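Local coordinates for protein chitooligosaccharidolytic beta-N-acetylglucosaminidase (Ostrinia furnacalis, PDB 3NSN) that hydrolyses short chitin oligosaccharides, removing one beta-linked N-acetylglucosamine unit at a time from their non-reducing ends, at residues 196-201 and 500-505; 279-284 and 343-348; 422-427 and 445-450. All coordinates share one frame; numbering follows the deposited sequence.

Interaction 1. Residues 196-201 and 500-505; sequences TARNYY and ALWSEQ. With TMX (2-deoxy-2-(trimethylammonio)-beta-D-glucopyranose), chain B.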
loop_
_atom_site.group_PDB
_atom_site.type_symbol
_atom_site.label_atom_id
_atom_site.label_comp_id
_atom_site.label_asym_id
_atom_site.label_seq_id
_atom_site.Cartn_x
_atom_site.Cartn_y
_atom_site.Cartn_z
ATOM N N THR A 196 13.234 11.193 -0.020
ATOM C CA THR A 196 12.737 11.607 1.271
ATOM C C THR A 196 12.463 13.083 1.399
ATOM O O THR A 196 12.422 13.571 2.485
ATOM C CB THR A 196 13.593 11.071 2.464
ATOM O OG1 THR A 196 14.866 11.678 2.489
ATOM C CG2 THR A 196 13.786 9.626 2.383
ATOM N N ALA A 197 12.334 13.770 0.280
ATOM C CA ALA A 197 12.141 15.205 0.238
ATOM C C ALA A 197 10.749 15.621 -0.208
ATOM O O ALA A 197 10.199 16.561 0.252
ATOM C CB ALA A 197 13.211 15.840 -0.618
ATOM N N ARG A 198 10.208 14.857 -1.130
ATOM C CA ARG A 198 8.855 14.998 -1.584
ATOM C C ARG A 198 7.824 14.631 -0.532
ATOM O O ARG A 198 6.762 15.082 -0.584
ATOM C CB ARG A 198 8.636 14.338 -2.945
ATOM C CG ARG A 198 8.941 15.249 -4.115
ATOM C CD ARG A 198 10.415 15.618 -4.284
ATOM N NE ARG A 198 10.688 16.165 -5.592
ATOM C CZ ARG A 198 11.089 15.464 -6.646
ATOM N NH1 ARG A 198 11.347 14.183 -6.552
ATOM N NH2 ARG A 198 11.266 16.071 -7.784
ATOM N N ASN A 199 8.179 13.727 0.348
ATOM C CA ASN A 199 7.455 13.384 1.536
ATOM C C ASN A 199 8.479 12.790 2.512
ATOM O O ASN A 199 9.471 12.226 2.092
ATOM C CB ASN A 199 6.287 12.428 1.245
ATOM C CG ASN A 199 4.999 13.128 0.876
ATOM O OD1 ASN A 199 4.492 13.924 1.614
ATOM N ND2 ASN A 199 4.466 12.798 -0.225
ATOM N N TYR A 200 8.264 12.985 3.790
ATOM C CA TYR A 200 9.108 12.449 4.828
ATOM C C TYR A 200 8.898 10.952 5.111
ATOM O O TYR A 200 7.826 10.446 5.050
ATOM C CB TYR A 200 8.974 13.260 6.105
ATOM C CG TYR A 200 9.916 12.916 7.208
ATOM C CD1 TYR A 200 9.521 12.120 8.217
ATOM C CD2 TYR A 200 11.193 13.378 7.231
ATOM C CE1 TYR A 200 10.304 11.820 9.192
ATOM C CE2 TYR A 200 11.997 13.077 8.228
ATOM C CZ TYR A 200 11.556 12.275 9.206
ATOM O OH TYR A 200 12.332 11.962 10.206
ATOM N N TYR A 201 9.963 10.274 5.427
ATOM C CA TYR A 201 9.925 8.899 5.810
ATOM C C TYR A 201 10.541 8.739 7.165
ATOM O O TYR A 201 11.618 9.166 7.400
ATOM C CB TYR A 201 10.669 8.029 4.800
ATOM C CG TYR A 201 10.006 7.842 3.466
ATOM C CD1 TYR A 201 9.454 6.640 3.100
ATOM C CD2 TYR A 201 9.954 8.873 2.558
ATOM C CE1 TYR A 201 8.882 6.483 1.907
ATOM C CE2 TYR A 201 9.355 8.731 1.381
ATOM C CZ TYR A 201 8.828 7.533 1.037
ATOM O OH TYR A 201 8.283 7.407 -0.162
ATOM N N ALA A 500 13.529 2.968 -8.513
ATOM C CA ALA A 500 13.270 4.298 -8.026
ATOM C C ALA A 500 11.911 4.518 -7.404
ATOM O O ALA A 500 10.932 4.305 -8.004
ATOM C CB ALA A 500 13.490 5.275 -9.090
ATOM N N LEU A 501 11.904 4.975 -6.182
ATOM C CA LEU A 501 10.696 5.423 -5.545
ATOM C C LEU A 501 10.764 6.904 -5.246
ATOM O O LEU A 501 11.241 7.345 -4.220
ATOM C CB LEU A 501 10.450 4.620 -4.292
ATOM C CG LEU A 501 9.266 4.930 -3.427
ATOM C CD1 LEU A 501 8.066 4.933 -4.203
ATOM C CD2 LEU A 501 9.192 3.941 -2.332
ATOM N N TRP A 502 10.281 7.669 -6.186
ATOM C CA TRP A 502 10.062 9.072 -6.021
ATOM C C TRP A 502 8.784 9.177 -5.154
ATOM O O TRP A 502 7.937 8.347 -5.207
ATOM C CB TRP A 502 9.914 9.723 -7.356
ATOM C CG TRP A 502 11.082 9.557 -8.195
ATOM C CD1 TRP A 502 11.188 8.766 -9.212
ATOM C CD2 TRP A 502 12.314 10.234 -8.080
ATOM N NE1 TRP A 502 12.400 8.820 -9.739
ATOM C CE2 TRP A 502 13.125 9.746 -9.073
ATOM C CE3 TRP A 502 12.817 11.199 -7.225
ATOM C CZ2 TRP A 502 14.415 10.204 -9.273
ATOM C CZ3 TRP A 502 14.092 11.627 -7.393
ATOM C CH2 TRP A 502 14.878 11.151 -8.414
ATOM N N SER A 503 8.714 10.212 -4.364
ATOM C CA SER A 503 7.759 10.295 -3.315
ATOM C C SER A 503 6.658 11.343 -3.344
ATOM O O SER A 503 6.105 11.670 -2.347
ATOM C CB SER A 503 8.500 10.291 -2.006
ATOM O OG SER A 503 9.329 9.211 -1.907
ATOM N N GLU A 504 6.360 11.829 -4.516
ATOM C CA GLU A 504 5.324 12.788 -4.682
ATOM C C GLU A 504 4.056 12.161 -4.151
ATOM O O GLU A 504 3.255 12.820 -3.632
ATOM C CB GLU A 504 5.168 13.196 -6.131
ATOM C CG GLU A 504 6.265 14.089 -6.656
ATOM C CD GLU A 504 7.428 13.356 -7.299
ATOM O OE1 GLU A 504 7.631 12.210 -7.060
ATOM O OE2 GLU A 504 8.161 13.977 -8.003
ATOM N N GLN A 505 3.936 10.862 -4.292
ATOM C CA GLN A 505 2.831 10.092 -3.854
ATOM C C GLN A 505 3.208 8.915 -2.993
ATOM O O GLN A 505 2.617 7.897 -3.109
ATOM C CB GLN A 505 2.050 9.637 -5.044
ATOM C CG GLN A 505 1.459 10.763 -5.791
ATOM C CD GLN A 505 0.786 10.340 -7.012
ATOM O OE1 GLN A 505 1.410 10.137 -7.963
ATOM N NE2 GLN A 505 -0.487 10.192 -6.981
HETATM C C1 TMX B . 11.077 13.083 -12.944
HETATM C C2 TMX B . 12.307 13.522 -12.070
HETATM N N2 TMX B . 13.609 12.880 -12.461
HETATM C C3 TMX B . 11.984 13.442 -10.538
HETATM O O3 TMX B . 12.255 14.710 -9.910
HETATM C C4 TMX B . 10.533 13.044 -10.262
HETATM O O4 TMX B . 10.369 12.866 -8.849
HETATM C C5 TMX B . 10.206 11.741 -11.007
HETATM O O5 TMX B . 10.414 11.869 -12.450
HETATM C C6 TMX B . 8.763 11.312 -10.759
HETATM O O6 TMX B . 8.566 10.009 -11.321
HETATM C C7 TMX B . 14.037 13.320 -13.795
HETATM C C8 TMX B . 13.577 11.408 -12.491
HETATM C C9 TMX B . 14.694 13.267 -11.539
#
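S503 packs its backbone and side chain against the loop carrying R198, N199 and Y201, and this is the close-fitting half of the contact. CB of R198 lies 3.6 Å from the carbonyl carbon of S503. N199 ND2 bonds to S503 O over 2.9 Å, arriving nearly in line with the carbonyl and tilted only modestly from its own amide plane. Y201 brings its ring edge to the serine, with OH 2.7 Å from S503 OG; that serine oxygen is also bonded to D195 O, and the phenol to S506 OG. All of this ties the loop following the first strand of the TIM barrel to the end of the eighth.

The other half opens on the sugar pocket, where charge and hydrogen bonds to the ligand take over from direct packing between the segments. A bend at chi2 (68°) lays the R198 chain beside E504, whose OE2 sits over one guanidinium face, 3.5 Å from NH1, in a salt bridge no N-H points along. D195 takes NH1 as well, and Q229 takes NE. R198 NH2 meets O3 of the bound TMX sugar over 2.7 Å, almost straight at 174°, while its NH1 bond to O4 is weak. O4 in turn donates to E504 OE2 over 2.6 Å and rides above one face of W502. With O4 so engaged, a further sugar there would probably not fit, consistent with an enzyme working from non-reducing ends.

Interaction 2. Residues 279-284 and 343-348; sequences PAHVGE and GGDEVS. With TMX (2-deoxy-2-(trimethylammonio)-beta-D-glucopyranose), chain B; NAG (2-acetamido-2-deoxy-beta-D-glucopyranose), chain C.
H281 and E346 meet edge to edge: NE2 of the imidazole donates to E346 OE1 over 3.0 Å, the oxygen lying in the ring plane and using its anti lone pair. Ring and carboxylate are nearly coplanar, 11° apart. The other oxygen, OE2 of E346, is 3.2 Å from the TMX methyl C7 and 3.3 Å from NAG O4, the oxygen that links the two rings. D345 crosses the histidine at about a right angle, its OD2 3.5 Å from H281 CD2 and also near the TMX methyl C9, so both acidic groups attend the cationic trimethylammonium.

The two segments are the loops that leave the third and fourth strands of the TIM barrel, neighbours whose C-terminal ends carry the active site. H281 and E346, with D227, are assigned by inference to a charge relay, and adjacent aspartate and glutamate residues are a hallmark of family 20 enzymes. D227 takes the ND1 side of the imidazole, which fixes the rotation of the ring.

Behind this polar front, a water accepts from A280 N and probably donates to D345 O, bridging the backbones. The A280 methyl lies 3.7 Å from D345 O. Farther back, P279, preceded by a cis peptide bond, sets CD 3.8 Å from V347 CG2, and W378 of helix 371-393 covers both apolar side chains.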
loop_
_atom_site.group_PDB
_atom_site.type_symbol
_atom_site.label_atom_id
_atom_site.label_comp_id
_atom_site.label_asym_id
_atom_site.label_seq_id
_atom_site.Cartn_x
_atom_site.Cartn_y
_atom_site.Cartn_z
ATOM N N PRO A 279 22.050 21.542 -10.102
ATOM C CA PRO A 279 21.608 22.810 -9.551
ATOM C C PRO A 279 20.102 23.044 -9.558
ATOM O O PRO A 279 19.665 24.001 -9.057
ATOM C CB PRO A 279 22.239 23.803 -10.499
ATOM C CG PRO A 279 22.257 23.163 -11.698
ATOM C CD PRO A 279 22.513 21.731 -11.467
ATOM N N ALA A 280 19.347 22.185 -10.188
ATOM C CA ALA A 280 17.916 22.209 -10.115
ATOM C C ALA A 280 17.446 21.469 -8.862
ATOM O O ALA A 280 18.223 20.974 -8.127
ATOM C CB ALA A 280 17.316 21.633 -11.342
ATOM N N HIS A 281 16.146 21.388 -8.658
ATOM C CA HIS A 281 15.583 20.716 -7.500
ATOM C C HIS A 281 15.984 21.244 -6.123
ATOM O O HIS A 281 16.328 20.523 -5.268
ATOM C CB HIS A 281 15.805 19.236 -7.621
ATOM C CG HIS A 281 15.066 18.626 -8.769
ATOM N ND1 HIS A 281 13.728 18.353 -8.721
ATOM C CD2 HIS A 281 15.462 18.298 -10.006
ATOM C CE1 HIS A 281 13.336 17.869 -9.869
ATOM N NE2 HIS A 281 14.376 17.817 -10.668
ATOM N N VAL A 282 15.953 22.551 -5.998
ATOM C CA VAL A 282 16.216 23.272 -4.771
ATOM C C VAL A 282 15.120 24.287 -4.604
ATOM O O VAL A 282 14.577 24.714 -5.541
ATOM C CB VAL A 282 17.607 23.932 -4.747
ATOM C CG1 VAL A 282 18.681 22.921 -4.933
ATOM C CG2 VAL A 282 17.705 25.018 -5.765
ATOM N N GLY A 283 14.773 24.608 -3.378
ATOM C CA GLY A 283 13.714 25.515 -3.064
ATOM C C GLY A 283 13.706 25.832 -1.610
ATOM O O GLY A 283 14.482 26.632 -1.113
ATOM N N GLU A 284 12.853 25.077 -0.918
ATOM C CA GLU A 284 12.665 25.234 0.479
ATOM C C GLU A 284 13.966 25.096 1.225
ATOM O O GLU A 284 14.690 24.213 1.034
ATOM C CB GLU A 284 11.671 24.214 1.011
ATOM C CG GLU A 284 10.254 24.527 0.732
ATOM C CD GLU A 284 9.711 25.716 1.488
ATOM O OE1 GLU A 284 8.726 26.216 1.045
ATOM O OE2 GLU A 284 10.247 26.116 2.491
ATOM N N GLY A 343 23.104 14.525 -8.576
ATOM C CA GLY A 343 21.903 14.901 -9.254
ATOM C C GLY A 343 22.036 15.159 -10.719
ATOM O O GLY A 343 22.086 14.259 -11.461
ATOM N N GLY A 344 22.075 16.411 -11.116
ATOM C CA GLY A 344 22.151 16.807 -12.498
ATOM C C GLY A 344 20.946 16.584 -13.397
ATOM O O GLY A 344 21.056 16.432 -14.552
ATOM N N ASP A 345 19.773 16.601 -12.851
ATOM C CA ASP A 345 18.613 16.332 -13.633
ATOM C C ASP A 345 17.844 17.577 -13.910
ATOM O O ASP A 345 17.837 18.455 -13.116
ATOM C CB ASP A 345 17.710 15.375 -12.874
ATOM C CG ASP A 345 17.662 15.669 -11.436
ATOM O OD1 ASP A 345 18.539 16.323 -10.941
ATOM O OD2 ASP A 345 16.822 15.190 -10.777
ATOM N N GLU A 346 17.265 17.659 -15.087
ATOM C CA GLU A 346 16.268 18.648 -15.448
ATOM C C GLU A 346 16.569 20.126 -15.217
ATOM O O GLU A 346 15.735 20.839 -14.720
ATOM C CB GLU A 346 14.898 18.291 -14.836
ATOM C CG GLU A 346 14.563 16.806 -14.836
ATOM C CD GLU A 346 13.223 16.440 -14.214
ATOM O OE1 GLU A 346 12.991 16.669 -13.033
ATOM O OE2 GLU A 346 12.435 15.869 -14.920
ATOM N N VAL A 347 17.737 20.594 -15.587
ATOM C CA VAL A 347 18.027 21.989 -15.410
ATOM C C VAL A 347 17.223 22.828 -16.372
ATOM O O VAL A 347 17.195 22.564 -17.521
ATOM C CB VAL A 347 19.487 22.268 -15.590
ATOM C CG1 VAL A 347 19.716 23.678 -15.483
ATOM C CG2 VAL A 347 20.269 21.569 -14.569
ATOM N N SER A 348 16.583 23.863 -15.869
ATOM C CA SER A 348 15.737 24.693 -16.684
ATOM C C SER A 348 16.385 25.960 -17.201
ATOM O O SER A 348 16.898 26.744 -16.484
ATOM C CB SER A 348 14.472 25.039 -15.948
ATOM O OG SER A 348 13.810 26.082 -16.569
HETATM C C1 TMX B . 11.077 13.083 -12.944
HETATM C C2 TMX B . 12.307 13.522 -12.070
HETATM N N2 TMX B . 13.609 12.880 -12.461
HETATM C C3 TMX B . 11.984 13.442 -10.538
HETATM O O3 TMX B . 12.255 14.710 -9.910
HETATM C C4 TMX B . 10.533 13.044 -10.262
HETATM O O4 TMX B . 10.369 12.866 -8.849
HETATM C C5 TMX B . 10.206 11.741 -11.007
HETATM O O5 TMX B . 10.414 11.869 -12.450
HETATM C C6 TMX B . 8.763 11.312 -10.759
HETATM O O6 TMX B . 8.566 10.009 -11.321
HETATM C C7 TMX B . 14.037 13.320 -13.795
HETATM C C8 TMX B . 13.577 11.408 -12.491
HETATM C C9 TMX B . 14.694 13.267 -11.539
HETATM C C1 NAG C . 6.819 15.323 -15.284
HETATM C C2 NAG C . 6.574 15.076 -13.787
HETATM C C3 NAG C . 7.905 14.945 -13.020
HETATM C C4 NAG C . 8.911 14.002 -13.715
HETATM C C5 NAG C . 8.992 14.341 -15.213
HETATM C C6 NAG C . 9.808 13.294 -15.963
HETATM C C7 NAG C . 4.494 16.155 -12.931
HETATM C C8 NAG C . 3.798 14.825 -13.171
HETATM N N2 NAG C . 5.804 16.208 -13.242
HETATM O O3 NAG C . 7.666 14.481 -11.673
HETATM O O4 NAG C . 10.176 14.220 -13.081
HETATM O O5 NAG C . 7.683 14.311 -15.805
HETATM O O6 NAG C . 10.098 13.787 -17.263
HETATM O O7 NAG C . 3.854 17.111 -12.482
HETATM O O HOH W 1 19.580 19.317 -10.936
#

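Interaction 3. Residues 422-427 and 445-450; sequences IIQVWT and IMSNYD. With TMX (2-deoxy-2-(trimethylammonio)-beta-D-glucopyranose), chain B; NAG (2-acetamido-2-deoxy-beta-D-glucopyranose), chain C.
W426 sends its carbonyl O to the edge of the Y449 ring, 3.1 Å from CD1 and in the ring plane, while its own indole faces the ligand. The rings follow the C-terminal ends of the two parallel strands, 421-425 and 444-446, of a beta-alpha-beta unit of the TIM barrel. Over one indole face, toward the rim, sits the TMX methyl C7, 3.5 Å from W426 CZ2; at the indole edge lies NAG O6. Chi1 of 65° sets CG between the backbone N and the carbonyl carbon, turning the indole to the ligand, and NE1 bonds to T403 O. Cut back to an alanine, this position would probably leave methyl C7 without an indole face beneath it and T403 O without its donor.

I445 N bonds to I423 O, V425 N to I445 O over 2.9 Å, and S447 N to V425 O; beyond the strands Y449 N makes a weak bond to W426 O. V425 and M446 lie side by side on one sheet surface, CG1 3.7 Å from CE. Q424 and I445 share the other, where H341 takes Q424 OE1 and E498 bonds Q424 NE2 through its OE1 and S447 OG through its backbone O. Q424 NE2 also donates to S447 OG over 3.0 Å, only 7° out of its amide plane.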
loop_
_atom_site.group_PDB
_atom_site.type_symbol
_atom_site.label_atom_id
_atom_site.label_comp_id
_atom_site.label_asym_id
_atom_site.label_seq_id
_atom_site.Cartn_x
_atom_site.Cartn_y
_atom_site.Cartn_z
ATOM N N ILE A 422 29.857 8.502 -13.267
ATOM C CA ILE A 422 28.925 7.422 -13.542
ATOM C C ILE A 422 27.580 8.026 -13.937
ATOM O O ILE A 422 27.148 8.971 -13.368
ATOM C CB ILE A 422 28.761 6.582 -12.295
ATOM C CG1 ILE A 422 30.071 5.947 -11.906
ATOM C CG2 ILE A 422 27.584 5.613 -12.384
ATOM C CD1 ILE A 422 30.044 5.388 -10.585
ATOM N N ILE A 423 26.934 7.478 -14.926
ATOM C CA ILE A 423 25.685 7.999 -15.378
ATOM C C ILE A 423 24.487 7.098 -15.058
ATOM O O ILE A 423 24.479 5.924 -15.366
ATOM C CB ILE A 423 25.708 8.246 -16.884
ATOM C CG1 ILE A 423 27.016 8.882 -17.335
ATOM C CG2 ILE A 423 24.555 9.051 -17.319
ATOM C CD1 ILE A 423 27.177 10.270 -16.977
ATOM N N GLN A 424 23.482 7.700 -14.454
ATOM C CA GLN A 424 22.292 7.007 -14.069
ATOM C C GLN A 424 21.256 7.229 -15.111
ATOM O O GLN A 424 20.890 8.305 -15.379
ATOM C CB GLN A 424 21.822 7.424 -12.689
ATOM C CG GLN A 424 20.596 6.687 -12.185
ATOM C CD GLN A 424 20.405 6.650 -10.673
ATOM O OE1 GLN A 424 20.912 7.440 -9.920
ATOM N NE2 GLN A 424 19.641 5.696 -10.256
ATOM N N VAL A 425 20.810 6.147 -15.708
ATOM C CA VAL A 425 19.885 6.177 -16.796
ATOM C C VAL A 425 18.432 6.009 -16.346
ATOM O O VAL A 425 18.092 5.022 -15.807
ATOM C CB VAL A 425 20.199 5.025 -17.761
ATOM C CG1 VAL A 425 19.254 5.012 -18.832
ATOM C CG2 VAL A 425 21.544 5.145 -18.290
ATOM N N TRP A 426 17.611 7.002 -16.595
ATOM C CA TRP A 426 16.169 6.954 -16.347
ATOM C C TRP A 426 15.351 7.019 -17.638
ATOM O O TRP A 426 14.172 7.177 -17.622
ATOM C CB TRP A 426 15.716 8.026 -15.352
ATOM C CG TRP A 426 15.885 9.413 -15.828
ATOM C CD1 TRP A 426 17.016 10.079 -15.908
ATOM C CD2 TRP A 426 14.879 10.296 -16.287
ATOM N NE1 TRP A 426 16.825 11.298 -16.412
ATOM C CE2 TRP A 426 15.507 11.471 -16.654
ATOM C CE3 TRP A 426 13.509 10.205 -16.430
ATOM C CZ2 TRP A 426 14.832 12.537 -17.149
ATOM C CZ3 TRP A 426 12.844 11.262 -16.923
ATOM C CH2 TRP A 426 13.495 12.413 -17.279
ATOM N N THR A 427 16.013 6.912 -18.763
ATOM C CA THR A 427 15.335 6.875 -20.062
ATOM C C THR A 427 14.772 5.496 -20.265
ATOM O O THR A 427 14.964 4.667 -19.469
ATOM C CB THR A 427 16.282 7.098 -21.248
ATOM O OG1 THR A 427 17.296 6.107 -21.258
ATOM C CG2 THR A 427 16.924 8.417 -21.224
ATOM N N ILE A 445 24.285 3.134 -14.406
ATOM C CA ILE A 445 23.361 2.522 -13.500
ATOM C C ILE A 445 21.993 2.609 -14.153
ATOM O O ILE A 445 21.551 3.668 -14.465
ATOM C CB ILE A 445 23.310 3.213 -12.138
ATOM C CG1 ILE A 445 24.639 3.129 -11.436
ATOM C CG2 ILE A 445 22.210 2.653 -11.341
ATOM C CD1 ILE A 445 24.792 4.040 -10.322
ATOM N N MET A 446 21.347 1.472 -14.354
ATOM C CA MET A 446 20.059 1.440 -14.997
ATOM C C MET A 446 18.872 1.656 -14.089
ATOM O O MET A 446 18.613 0.894 -13.212
ATOM C CB MET A 446 19.841 0.124 -15.715
ATOM C CG MET A 446 20.747 -0.149 -16.852
ATOM S SD MET A 446 20.683 1.014 -18.159
ATOM C CE MET A 446 18.978 1.338 -18.245
ATOM N N SER A 447 18.152 2.713 -14.368
ATOM C CA SER A 447 16.899 3.033 -13.720
ATOM C C SER A 447 15.836 3.377 -14.737
ATOM O O SER A 447 15.129 4.305 -14.575
ATOM C CB SER A 447 17.079 4.158 -12.711
ATOM O OG SER A 447 17.812 3.714 -11.644
ATOM N N ASN A 448 15.730 2.614 -15.798
ATOM C CA ASN A 448 14.866 3.020 -16.853
ATOM C C ASN A 448 13.418 3.143 -16.432
ATOM O O ASN A 448 12.883 2.318 -15.776
ATOM C CB ASN A 448 15.093 2.190 -18.123
ATOM C CG ASN A 448 15.104 0.739 -17.889
ATOM O OD1 ASN A 448 15.890 0.225 -17.158
ATOM N ND2 ASN A 448 14.242 0.065 -18.565
ATOM N N TYR A 449 12.822 4.253 -16.771
ATOM C CA TYR A 449 11.532 4.614 -16.224
ATOM C C TYR A 449 10.408 3.681 -16.586
ATOM O O TYR A 449 9.505 3.551 -15.851
ATOM C CB TYR A 449 11.209 6.062 -16.472
ATOM C CG TYR A 449 10.588 6.375 -17.776
ATOM C CD1 TYR A 449 11.337 6.788 -18.838
ATOM C CD2 TYR A 449 9.243 6.293 -17.931
ATOM C CE1 TYR A 449 10.764 7.078 -20.006
ATOM C CE2 TYR A 449 8.669 6.584 -19.066
ATOM C CZ TYR A 449 9.424 6.964 -20.108
ATOM O OH TYR A 449 8.814 7.232 -21.262
ATOM N N ASP A 450 10.506 3.035 -17.729
ATOM C CA ASP A 450 9.506 2.085 -18.207
ATOM C C ASP A 450 9.445 0.777 -17.424
ATOM O O ASP A 450 8.477 0.080 -17.492
ATOM C CB ASP A 450 9.560 1.879 -19.730
ATOM C CG ASP A 450 10.906 1.397 -20.222
ATOM O OD1 ASP A 450 11.916 1.749 -19.680
ATOM O OD2 ASP A 450 10.953 0.674 -21.173
HETATM C C1 TMX B . 11.077 13.083 -12.944
HETATM C C2 TMX B . 12.307 13.522 -12.070
HETATM N N2 TMX B . 13.609 12.880 -12.461
HETATM C C3 TMX B . 11.984 13.442 -10.538
HETATM O O3 TMX B . 12.255 14.710 -9.910
HETATM C C4 TMX B . 10.533 13.044 -10.262
HETATM O O4 TMX B . 10.369 12.866 -8.849
HETATM C C5 TMX B . 10.206 11.741 -11.007
HETATM O O5 TMX B . 10.414 11.869 -12.450
HETATM C C6 TMX B . 8.763 11.312 -10.759
HETATM O O6 TMX B . 8.566 10.009 -11.321
HETATM C C7 TMX B . 14.037 13.320 -13.795
HETATM C C8 TMX B . 13.577 11.408 -12.491
HETATM C C9 TMX B . 14.694 13.267 -11.539
HETATM C C1 NAG C . 6.819 15.323 -15.284
HETATM C C2 NAG C . 6.574 15.076 -13.787
HETATM C C3 NAG C . 7.905 14.945 -13.020
HETATM C C4 NAG C . 8.911 14.002 -13.715
HETATM C C5 NAG C . 8.992 14.341 -15.213
HETATM C C6 NAG C . 9.808 13.294 -15.963
HETATM C C7 NAG C . 4.494 16.155 -12.931
HETATM C C8 NAG C . 3.798 14.825 -13.171
HETATM N N2 NAG C . 5.804 16.208 -13.242
HETATM O O3 NAG C . 7.666 14.481 -11.673
HETATM O O4 NAG C . 10.176 14.220 -13.081
HETATM O O5 NAG C . 7.683 14.311 -15.805
HETATM O O6 NAG C . 10.098 13.787 -17.263
HETATM O O7 NAG C . 3.854 17.111 -12.482
#

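All three contacts join barrel elements that are neighbours in the closed sheet, and all three touch the TMX sugar. Interaction 1 joins the end of the last strand to the loop after the first, and interaction 3 the sixth to the seventh, so strands 444-446 and 494-501 lie side by side; both contacts are buried. Interaction 2, between the third and fourth strands' loops, is only partly buried. Interaction 3 alone is dominated by strand pairing; interactions 1 and 2 rely on side chains from loops. Hydroxyl recognition by charged groups over an indole marks interaction 1, a histidine-carboxylate pair interaction 2, and an indole under one ammonium methyl interaction 3. R198 NH2 and H281 CE1, 3.4 Å apart, bring interactions 1 and 2 into contact.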